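Lectin (Lotus tetragonolobus, PDB 2EIG) probably binds L-fucose-containing carbohydrates as a tetrameric, calcium- and manganese-containing legume lectin of the seed. Local coordinates at residues V83-P88 and L102-S107. Residues are numbered along the deposited sequence; the frame is centred on the assembly and turned at random.
Sequences VFFLAP and LGITDS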
ATOM      1  N   VAL A  83      -1.092  14.326  19.313  1.00 13.13           N
ATOM      2  CA  VAL A  83      -0.876  13.911  17.939  1.00 13.04           C
ATOM      3  C   VAL A  83       0.272  14.626  17.289  1.00 12.39           C
ATOM      4  O   VAL A  83       0.515  15.762  17.612  1.00 12.01           O
ATOM      5  CB  VAL A  83      -2.178  14.055  17.106  1.00 12.72           C
ATOM      6  CG1 VAL A  83      -3.374  13.590  17.982  1.00 12.97           C
ATOM      7  CG2 VAL A  83      -2.366  15.491  16.563  1.00 10.79           C
ATOM      8  N   PHE A  84       0.974  13.931  16.397  1.00 12.27           N
ATOM      9  CA  PHE A  84       1.730  14.554  15.359  1.00 13.09           C
ATOM     10  C   PHE A  84       0.813  14.754  14.130  1.00 13.79           C
ATOM     11  O   PHE A  84       0.118  13.829  13.701  1.00 14.11           O
ATOM     12  CB  PHE A  84       2.958  13.720  14.933  1.00 13.16           C
ATOM     13  CG  PHE A  84       3.687  14.329  13.754  1.00 16.48           C
ATOM     14  CD1 PHE A  84       4.570  15.408  13.944  1.00 18.91           C
ATOM     15  CD2 PHE A  84       3.422  13.906  12.461  1.00 16.56           C
ATOM     16  CE1 PHE A  84       5.204  15.994  12.869  1.00 17.08           C
ATOM     17  CE2 PHE A  84       4.047  14.471  11.378  1.00 20.25           C
ATOM     18  CZ  PHE A  84       4.963  15.513  11.569  1.00 16.77           C
ATOM     19  N   PHE A  85       0.813  15.951  13.588  1.00 12.73           N
ATOM     20  CA  PHE A  85      -0.079  16.302  12.503  1.00 13.59           C
ATOM     21  C   PHE A  85       0.484  17.304  11.475  1.00 13.41           C
ATOM     22  O   PHE A  85       1.346  18.157  11.782  1.00 12.81           O
ATOM     23  CB  PHE A  85      -1.490  16.741  12.996  1.00 11.87           C
ATOM     24  CG  PHE A  85      -1.608  18.194  13.483  1.00 12.21           C
ATOM     25  CD1 PHE A  85      -2.445  19.069  12.833  1.00 10.44           C
ATOM     26  CD2 PHE A  85      -0.974  18.635  14.656  1.00 10.18           C
ATOM     27  CE1 PHE A  85      -2.648  20.396  13.287  1.00 14.35           C
ATOM     28  CE2 PHE A  85      -1.138  19.985  15.113  1.00 14.66           C
ATOM     29  CZ  PHE A  85      -1.993  20.850  14.445  1.00 11.95           C
ATOM     30  N   LEU A  86       0.021  17.103  10.246  1.00 12.57           N
ATOM     31  CA  LEU A  86       0.101  18.033   9.147  1.00 14.34           C
ATOM     32  C   LEU A  86      -1.267  18.638   8.930  1.00 13.85           C
ATOM     33  O   LEU A  86      -2.319  17.917   8.914  1.00 14.24           O
ATOM     34  CB  LEU A  86       0.478  17.310   7.849  1.00 13.71           C
ATOM     35  CG  LEU A  86       1.944  16.906   7.682  1.00 15.95           C
ATOM     36  CD1 LEU A  86       2.331  15.908   8.754  1.00 16.01           C
ATOM     37  CD2 LEU A  86       2.105  16.248   6.303  1.00 16.04           C
ATOM     38  N   ALA A  87      -1.265  19.944   8.752  1.00 13.59           N
ATOM     39  CA  ALA A  87      -2.490  20.707   8.491  1.00 13.85           C
ATOM     40  C   ALA A  87      -2.153  21.901   7.574  1.00 14.90           C
ATOM     41  O   ALA A  87      -1.006  22.368   7.581  1.00 14.55           O
ATOM     42  CB  ALA A  87      -3.099  21.165   9.757  1.00 12.88           C
ATOM     43  N   PRO A  88      -3.156  22.401   6.818  1.00 16.04           N
ATOM     44  CA  PRO A  88      -2.963  23.530   5.965  1.00 17.24           C
ATOM     45  C   PRO A  88      -2.246  24.611   6.713  1.00 17.35           C
ATOM     46  O   PRO A  88      -2.617  24.981   7.834  1.00 18.31           O
ATOM     47  CB  PRO A  88      -4.415  23.972   5.647  1.00 17.41           C
ATOM     48  CG  PRO A  88      -5.101  22.669   5.531  1.00 15.36           C
ATOM     49  CD  PRO A  88      -4.568  21.959   6.773  1.00 15.60           C
ATOM     50  N   LEU A 102      -9.044  16.255  19.987  1.00 15.20           N
ATOM     51  CA  LEU A 102      -7.575  16.347  19.929  1.00 13.22           C
ATOM     52  C   LEU A 102      -6.987  17.663  19.440  1.00 13.27           C
ATOM     53  O   LEU A 102      -5.794  17.739  19.177  1.00 14.73           O
ATOM     54  CB  LEU A 102      -6.946  15.108  19.218  1.00 13.69           C
ATOM     55  CG  LEU A 102      -7.144  13.796  20.005  1.00 13.55           C
ATOM     56  CD1 LEU A 102      -6.808  12.546  19.204  1.00 14.40           C
ATOM     57  CD2 LEU A 102      -6.350  13.734  21.364  1.00  9.57           C
ATOM     58  N   GLY A 103      -7.793  18.716  19.405  1.00 13.11           N
ATOM     59  CA  GLY A 103      -7.369  20.017  18.926  1.00 13.30           C
ATOM     60  C   GLY A 103      -7.154  20.018  17.419  1.00 14.08           C
ATOM     61  O   GLY A 103      -6.574  20.952  16.886  1.00 14.07           O
ATOM     62  N   ILE A 104      -7.609  18.969  16.739  1.00 15.20           N
ATOM     63  CA  ILE A 104      -7.404  18.860  15.267  1.00 16.33           C
ATOM     64  C   ILE A 104      -8.716  18.805  14.475  1.00 17.13           C
ATOM     65  O   ILE A 104      -8.757  19.117  13.296  1.00 18.88           O
ATOM     66  CB  ILE A 104      -6.501  17.671  14.866  1.00 16.37           C
ATOM     67  CG1 ILE A 104      -7.073  16.316  15.358  1.00 13.99           C
ATOM     68  CG2 ILE A 104      -5.017  17.929  15.342  1.00 14.88           C
ATOM     69  CD1 ILE A 104      -6.208  15.093  15.084  1.00 17.33           C
ATOM     70  N   THR A 105      -9.780  18.408  15.130  1.00 18.30           N
ATOM     71  CA  THR A 105     -11.066  18.241  14.452  1.00 19.37           C
ATOM     72  C   THR A 105     -12.050  19.223  15.058  1.00 18.37           C
ATOM     73  O   THR A 105     -12.281  19.188  16.250  1.00 18.36           O
ATOM     74  CB  THR A 105     -11.574  16.785  14.625  1.00 20.26           C
ATOM     75  OG1 THR A 105     -10.765  15.914  13.814  1.00 24.40           O
ATOM     76  CG2 THR A 105     -13.064  16.633  14.221  1.00 20.09           C
ATOM     77  N   ASP A 106     -12.628  20.072  14.217  1.00 17.51           N
ATOM     78  CA  ASP A 106     -13.835  20.790  14.530  1.00 17.28           C
ATOM     79  C   ASP A 106     -15.003  19.786  14.432  1.00 18.35           C
ATOM     80  O   ASP A 106     -15.355  19.327  13.330  1.00 18.05           O
ATOM     81  CB  ASP A 106     -14.025  21.900  13.503  1.00 15.90           C
ATOM     82  CG  ASP A 106     -15.303  22.717  13.717  1.00 18.53           C
ATOM     83  OD1 ASP A 106     -15.373  23.799  13.128  1.00 19.72           O
ATOM     84  OD2 ASP A 106     -16.223  22.313  14.447  1.00 15.50           O
ATOM     85  N   SER A 107     -15.600  19.478  15.581  1.00 19.99           N
ATOM     86  CA  SER A 107     -16.616  18.453  15.697  1.00 21.64           C
ATOM     87  C   SER A 107     -17.911  18.807  14.976  1.00 22.19           C
ATOM     88  O   SER A 107     -18.698  17.902  14.696  1.00 20.88           O
ATOM     89  CB  SER A 107     -16.925  18.114  17.172  1.00 21.70           C
ATOM     90  OG  SER A 107     -17.651  19.147  17.786  1.00 21.53           O
TER
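Ile104 meets both Val83 and Phe85, and following it outward from CB accounts for most of this apolar contact. CB points toward strand 81-88 and divides into two branches. The CG2 branch, anti to the carbonyl carbon, ends over one face of the Phe85 ring: Ile104 CG2 is 3.8 Å from the ring centroid and 14° off the ring normal, a CH-pi contact. The methyl is displaced slightly toward the rim, and the nearest ring atom, Phe85 CD1, is 3.8 Å from Ile104 CG2. This same methyl also meets Val83 CG2 at 3.8 Å, so it is shared by two residues of the strand. The other branch, through CG1, is extended (chi2 -176°) and carries its terminal methyl back to Val83, with Ile104 CD1 4.1 Å from Val83 CG2.

Val83 uses its two methyls separately. While CG2 faces Ile104, Val83 CG1 lies 3.8 Å from Leu102 CD1 and 4.1 Å from Leu102 CB, the two side chains crossing at a slant. No hydrogen bond joins the two segments, and all four touching residues are buried; the evidence is that of pure apolar packing.

The loop also has polar contacts with other parts of the chain: Leu102 O accepts a hydrogen bond from Ser205 OG, and Gly103 O one from His42 NE2, whose ring also packs edge-to-face with Phe85. The side chain of Leu102 lies about 5 Å from the manganese ion and about 5 Å from the calcium ion. Strand 81-88 runs between strands 199-208 and 115-120 in the seven-stranded antiparallel sheet of the legume lectin fold. The loop packs across this sheet on the side opposite Phe84, which faces strand 61-72, and Ile104 itself touches Ser205 and Ala116 on the two flanking strands.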